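Local coordinates for PG_0823 protein (Porphyromonas gingivalis, PDB 2FSW) that probably binds DNA as a dimeric winged helix-turn-helix regulator of transcription, at residues W26-I30 and I48-S52; I34-R40 and R80-L85. All coordinates share one frame; numbering follows the deposited sequence.

Contact 1 (W26-I30 and I48-S52)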
loop_
_atom_site.group_PDB
_atom_site.type_symbol
_atom_site.label_atom_id
_atom_site.label_comp_id
_atom_site.label_asym_id
_atom_site.label_seq_id
_atom_site.Cartn_x
_atom_site.Cartn_y
_atom_site.Cartn_z
ATOM N N TRP B 26 4.746 -5.454 4.735
ATOM C CA TRP B 26 4.018 -6.544 5.388
ATOM C C TRP B 26 2.661 -6.178 5.965
ATOM O O TRP B 26 1.833 -7.061 6.186
ATOM C CB TRP B 26 4.881 -7.168 6.496
ATOM C CG TRP B 26 6.254 -7.574 6.058
ATOM C CD1 TRP B 26 7.436 -7.022 6.470
ATOM C CD2 TRP B 26 6.601 -8.628 5.141
ATOM N NE1 TRP B 26 8.496 -7.671 5.875
ATOM C CE2 TRP B 26 8.015 -8.661 5.058
ATOM C CE3 TRP B 26 5.859 -9.558 4.402
ATOM C CZ2 TRP B 26 8.699 -9.577 4.253
ATOM C CZ3 TRP B 26 6.534 -10.464 3.603
ATOM C CH2 TRP B 26 7.944 -10.468 3.533
ATOM N N THR B 27 2.439 -4.892 6.222
ATOM C CA THR B 27 1.210 -4.420 6.886
ATOM C C THR B 27 -0.098 -4.984 6.307
ATOM O O THR B 27 -0.862 -5.620 7.020
ATOM C CB THR B 27 1.134 -2.872 6.919
ATOM O OG1 THR B 27 2.347 -2.347 7.475
ATOM C CG2 THR B 27 -0.027 -2.413 7.775
ATOM N N LEU B 28 -0.340 -4.730 5.021
ATOM C CA LEU B 28 -1.584 -5.129 4.376
ATOM C C LEU B 28 -1.708 -6.635 4.201
ATOM O O LEU B 28 -2.820 -7.172 4.239
ATOM C CB LEU B 28 -1.752 -4.413 3.027
ATOM C CG LEU B 28 -2.041 -2.921 3.178
ATOM C CD1 LEU B 28 -1.912 -2.189 1.841
ATOM C CD2 LEU B 28 -3.435 -2.732 3.809
ATOM N N LEU B 29 -0.568 -7.302 4.000
ATOM C CA LEU B 29 -0.536 -8.766 3.875
ATOM C C LEU B 29 -0.915 -9.468 5.178
ATOM O O LEU B 29 -1.611 -10.483 5.172
ATOM C CB LEU B 29 0.862 -9.247 3.444
ATOM C CG LEU B 29 1.127 -9.403 1.936
ATOM C CD1 LEU B 29 2.604 -9.667 1.703
ATOM C CD2 LEU B 29 0.264 -10.529 1.314
ATOM N N ILE B 30 -0.431 -8.940 6.292
ATOM C CA ILE B 30 -0.822 -9.431 7.605
ATOM C C ILE B 30 -2.340 -9.318 7.797
ATOM O O ILE B 30 -2.994 -10.293 8.190
ATOM C CB ILE B 30 -0.009 -8.728 8.736
ATOM C CG1 ILE B 30 1.430 -9.265 8.718
ATOM C CG2 ILE B 30 -0.662 -8.967 10.084
ATOM C CD1 ILE B 30 2.490 -8.373 9.355
ATOM N N ILE B 48 2.614 -16.324 5.741
ATOM C CA ILE B 48 3.443 -15.364 4.995
ATOM C C ILE B 48 4.919 -15.817 5.004
ATOM O O ILE B 48 5.746 -15.241 5.724
ATOM C CB ILE B 48 3.314 -13.910 5.557
ATOM C CG1 ILE B 48 1.841 -13.568 5.860
ATOM C CG2 ILE B 48 3.907 -12.899 4.575
ATOM C CD1 ILE B 48 1.614 -12.319 6.682
ATOM N N PRO B 49 5.257 -16.854 4.211
ATOM C CA PRO B 49 6.630 -17.370 4.254
ATOM C C PRO B 49 7.640 -16.376 3.686
ATOM O O PRO B 49 7.422 -15.800 2.612
ATOM C CB PRO B 49 6.559 -18.641 3.397
ATOM C CG PRO B 49 5.408 -18.393 2.476
ATOM C CD PRO B 49 4.417 -17.599 3.256
ATOM N N GLY B 50 8.728 -16.172 4.424
ATOM C CA GLY B 50 9.778 -15.240 4.025
ATOM C C GLY B 50 9.885 -14.048 4.957
ATOM O O GLY B 50 10.924 -13.389 5.008
ATOM N N ILE B 51 8.800 -13.750 5.673
ATOM C CA ILE B 51 8.829 -12.710 6.708
ATOM C C ILE B 51 9.616 -13.212 7.929
ATOM O O ILE B 51 9.319 -14.279 8.472
ATOM C CB ILE B 51 7.403 -12.223 7.103
ATOM C CG1 ILE B 51 7.488 -10.917 7.894
ATOM C CG2 ILE B 51 6.621 -13.289 7.889
ATOM C CD1 ILE B 51 6.129 -10.250 8.164
ATOM N N SER B 52 10.620 -12.445 8.345
ATOM C CA SER B 52 11.416 -12.801 9.523
ATOM C C SER B 52 10.612 -12.625 10.806
ATOM O O SER B 52 9.581 -11.941 10.813
ATOM C CB SER B 52 12.705 -11.967 9.592
ATOM O OG SER B 52 12.445 -10.655 10.068
#

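Contact 2 (I34-R40 and R80-L85)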
loop_
_atom_site.group_PDB
_atom_site.type_symbol
_atom_site.label_atom_id
_atom_site.label_comp_id
_atom_site.label_asym_id
_atom_site.label_seq_id
_atom_site.Cartn_x
_atom_site.Cartn_y
_atom_site.Cartn_z
ATOM N N ILE B 34 -4.894 -12.418 8.466
ATOM C CA ILE B 34 -5.840 -12.456 9.584
ATOM C C ILE B 34 -7.286 -12.528 9.058
ATOM O O ILE B 34 -8.021 -13.465 9.394
ATOM C CB ILE B 34 -5.660 -11.272 10.560
ATOM C CG1 ILE B 34 -4.255 -11.297 11.192
ATOM C CG2 ILE B 34 -6.723 -11.329 11.655
ATOM C CD1 ILE B 34 -3.850 -9.958 11.851
ATOM N N ASN B 35 -7.675 -11.562 8.219
ATOM C CA ASN B 35 -8.997 -11.545 7.600
ATOM C C ASN B 35 -10.099 -11.556 8.680
ATOM O O ASN B 35 -10.042 -10.789 9.643
ATOM C CB ASN B 35 -9.143 -12.718 6.607
ATOM C CG ASN B 35 -9.798 -12.307 5.283
ATOM O OD1 ASN B 35 -9.107 -12.012 4.285
ATOM N ND2 ASN B 35 -11.129 -12.297 5.262
ATOM N N ARG B 36 -11.071 -12.449 8.528
ATOM C CA ARG B 36 -12.259 -12.475 9.374
ATOM C C ARG B 36 -12.256 -13.647 10.332
ATOM O O ARG B 36 -13.310 -14.144 10.727
ATOM C CB ARG B 36 -13.510 -12.528 8.510
ATOM C CG ARG B 36 -13.724 -11.279 7.710
ATOM C CD ARG B 36 -14.917 -11.428 6.797
ATOM N NE ARG B 36 -14.777 -10.512 5.677
ATOM C CZ ARG B 36 -15.177 -9.247 5.691
ATOM N NH1 ARG B 36 -15.769 -8.750 6.777
ATOM N NH2 ARG B 36 -14.982 -8.487 4.618
ATOM N N ARG B 37 -11.063 -14.086 10.699
ATOM C CA ARG B 37 -10.920 -15.219 11.582
ATOM C C ARG B 37 -9.902 -14.945 12.679
ATOM O O ARG B 37 -9.320 -13.864 12.752
ATOM C CB ARG B 37 -10.589 -16.499 10.790
ATOM C CG ARG B 37 -9.501 -16.390 9.741
ATOM C CD ARG B 37 -8.110 -16.496 10.324
ATOM N NE ARG B 37 -7.104 -16.297 9.278
ATOM C CZ ARG B 37 -6.504 -17.282 8.607
ATOM N NH1 ARG B 37 -6.786 -18.550 8.874
ATOM N NH2 ARG B 37 -5.612 -16.998 7.666
ATOM N N ILE B 38 -9.737 -15.931 13.549
ATOM C CA ILE B 38 -8.764 -15.893 14.623
ATOM C C ILE B 38 -7.581 -16.726 14.170
ATOM O O ILE B 38 -7.734 -17.881 13.744
ATOM C CB ILE B 38 -9.329 -16.514 15.923
ATOM C CG1 ILE B 38 -10.780 -16.056 16.185
ATOM C CG2 ILE B 38 -8.381 -16.277 17.101
ATOM C CD1 ILE B 38 -10.944 -14.624 16.671
ATOM N N ILE B 39 -6.396 -16.141 14.268
ATOM C CA ILE B 39 -5.191 -16.819 13.831
ATOM C C ILE B 39 -4.104 -16.738 14.894
ATOM O O ILE B 39 -3.817 -15.656 15.436
ATOM C CB ILE B 39 -4.711 -16.298 12.438
ATOM C CG1 ILE B 39 -3.569 -17.165 11.883
ATOM C CG2 ILE B 39 -4.347 -14.804 12.494
ATOM C CD1 ILE B 39 -3.335 -17.001 10.374
ATOM N N ARG B 40 -3.532 -17.900 15.211
ATOM C CA ARG B 40 -2.367 -18.003 16.085
ATOM C C ARG B 40 -1.159 -17.377 15.408
ATOM O O ARG B 40 -1.033 -17.444 14.188
ATOM C CB ARG B 40 -2.056 -19.469 16.398
ATOM C CG ARG B 40 -2.455 -19.931 17.796
ATOM C CD ARG B 40 -1.445 -20.939 18.358
ATOM N NE ARG B 40 -0.106 -20.352 18.501
ATOM C CZ ARG B 40 0.924 -20.603 17.701
ATOM N NH1 ARG B 40 0.802 -21.456 16.692
ATOM N NH2 ARG B 40 2.084 -20.000 17.915
ATOM N N ARG B 80 -0.020 -19.368 24.085
ATOM C CA ARG B 80 -0.274 -18.903 22.717
ATOM C C ARG B 80 -0.825 -17.472 22.647
ATOM O O ARG B 80 -1.510 -17.016 23.574
ATOM C CB ARG B 80 -1.213 -19.879 21.989
ATOM C CG ARG B 80 -2.652 -19.852 22.478
ATOM C CD ARG B 80 -3.596 -20.505 21.487
ATOM N NE ARG B 80 -3.864 -21.888 21.859
ATOM C CZ ARG B 80 -4.905 -22.273 22.598
ATOM N NH1 ARG B 80 -5.788 -21.374 23.033
ATOM N NH2 ARG B 80 -5.065 -23.559 22.901
ATOM N N VAL B 81 -0.495 -16.772 21.556
ATOM C CA VAL B 81 -1.158 -15.516 21.183
ATOM C C VAL B 81 -2.083 -15.720 19.990
ATOM O O VAL B 81 -1.712 -16.360 19.005
ATOM C CB VAL B 81 -0.179 -14.356 20.809
ATOM C CG1 VAL B 81 -0.011 -13.380 21.967
ATOM C CG2 VAL B 81 1.163 -14.874 20.267
ATOM N N GLU B 82 -3.287 -15.172 20.090
ATOM C CA GLU B 82 -4.224 -15.167 18.978
ATOM C C GLU B 82 -4.491 -13.734 18.560
ATOM O O GLU B 82 -4.586 -12.844 19.413
ATOM C CB GLU B 82 -5.527 -15.874 19.353
ATOM C CG GLU B 82 -5.421 -17.379 19.215
ATOM C CD GLU B 82 -6.633 -18.152 19.707
ATOM O OE1 GLU B 82 -7.674 -17.542 20.046
ATOM O OE2 GLU B 82 -6.532 -19.399 19.744
ATOM N N TYR B 83 -4.580 -13.525 17.245
ATOM C CA TYR B 83 -4.887 -12.221 16.669
ATOM C C TYR B 83 -6.162 -12.252 15.834
ATOM O O TYR B 83 -6.445 -13.230 15.137
ATOM C CB TYR B 83 -3.717 -11.719 15.814
ATOM C CG TYR B 83 -2.477 -11.384 16.610
ATOM C CD1 TYR B 83 -2.320 -10.125 17.192
ATOM C CD2 TYR B 83 -1.450 -12.327 16.781
ATOM C CE1 TYR B 83 -1.175 -9.812 17.927
ATOM C CE2 TYR B 83 -0.314 -12.024 17.510
ATOM C CZ TYR B 83 -0.175 -10.763 18.080
ATOM O OH TYR B 83 0.965 -10.451 18.813
ATOM N N SER B 84 -6.929 -11.172 15.920
ATOM C CA SER B 84 -8.090 -10.961 15.051
ATOM C C SER B 84 -8.178 -9.493 14.685
ATOM O O SER B 84 -7.511 -8.657 15.302
ATOM C CB SER B 84 -9.379 -11.404 15.735
ATOM O OG SER B 84 -9.520 -10.764 16.987
ATOM N N LEU B 85 -8.997 -9.178 13.689
ATOM C CA LEU B 85 -9.171 -7.790 13.299
ATOM C C LEU B 85 -10.179 -7.114 14.214
ATOM O O LEU B 85 -11.196 -7.719 14.584
ATOM C CB LEU B 85 -9.621 -7.651 11.820
ATOM C CG LEU B 85 -8.675 -8.089 10.682
ATOM C CD1 LEU B 85 -9.208 -7.640 9.317
ATOM C CD2 LEU B 85 -7.218 -7.616 10.873
HETATM O O HOH W 1 -10.417 -11.392 12.233
HETATM O O HOH W 2 1.567 -18.455 19.739
#

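Contact 1 (W26-I30 and I48-S52)
Ile51 packs over one face of the Trp26 indole where the loop joining helices 41-47 and 53-65, which correspond to the two helices of the helix-turn-helix in this winged-helix fold, meets the start of helix 27-34. The Ile51 side chain lies flat along the ring: CG1 sits 3.6 Å above the ring plane, over its centre, and CD1 makes a CH-pi contact with the five-membered ring, 22° off the ring normal. This reach depends on CG1 standing anti to the Ile51 backbone N (chi1 -165°), with the chain extended beyond it. Ile48 divides its branches between two partners. Its CG2 approaches the six-membered ring obliquely, 3.7 Å from Trp26 CZ3, while its CD1 touches Ile30 CG1 at 3.7 Å, the two side chains crossing at about a right angle. A type II turn from Ile48 to Ile51 brings both isoleucines to the same tryptophan; Gly50, with its positive phi, sits at the corner. Ser52 OG then caps Met55 N at the start of helix 53-65, and Arg16 of the second subunit packs on both Trp26 and Ile48. The tightest touch in this apolar cluster is Ile51 CD1 to Trp26 CG, at 3.4 Å.

Contact 2 (I34-R40 and R80-L85)
Ile39 and Tyr83 form an antiparallel hydrogen-bonded pair joining the short strand 39-40 to strand 80-85, the middle strand of the small sheet of the winged-helix fold. Both bonds are nearly straight: Ile39 N donates to Tyr83 O (3.0 Å), and Tyr83 N donates to Ile39 O (2.9 Å). Next along, Arg40 faces Glu82 in a non-hydrogen-bonded pair, with a CA-H...O contact from Arg40 CA to Val81 O. Ile38 CG2 lies against the Glu82 carboxylate, 3.3 Å from OE1, whereas its CD1 reaches Ser84 CB. In one of its two conformers, the folded Arg40 chain crosses Arg80 at about a right angle, so that aliphatic parts touch, CD to CD at 3.8 Å.

Beyond the paired strands, water 1 takes over: it donates to Asn35 O and Arg37 O and accepts from Leu85 N, 3.0 Å away. Ile34 CG2 packs on Leu85 CD2 beside it. A type II' turn from Ile34 to Arg37 sets up this end, and Arg37 NH2 hydrogen-bonds to Gln33 O in the preceding helix. Strand 69-74 flanks strand 80-85 on its other edge, while Leu60 and Cys64 of helix 53-65 touch Tyr83. With just two direct backbone bonds across the pair, the junction also relies on bridging water, on apolar contacts of Ile34, Ile38 and Leu85, and on the aliphatic parts of Arg40 and Arg80. The Arg80 guanidinium makes a cation-pi contact with Tyr74, and in this conformer Arg40 NE stays 5.3 Å from Arg80 NE, so the like charges are probably tempered by being kept from direct contact.

Helix 27-34 and strand 39-40 follow each other in the chain, and each is tied to a later element: contact 1 joins the start of the helix to the loop before helix 53-65, while contact 2 joins its end and the strand to strand 80-85. The segments alternate along the sequence, and the two contact centres lie about 14 Å apart. Contact 1 is buried and apolar, made by isoleucines packed round a tryptophan and on one another, and bordered by the second subunit. Contact 2 is only partly buried; there backbone bonds, a bridging water and charged chains join the apolar contacts. Helix 53-65 connects both surroundings, touching Trp26 and Ile30 in one and Tyr83 in the other.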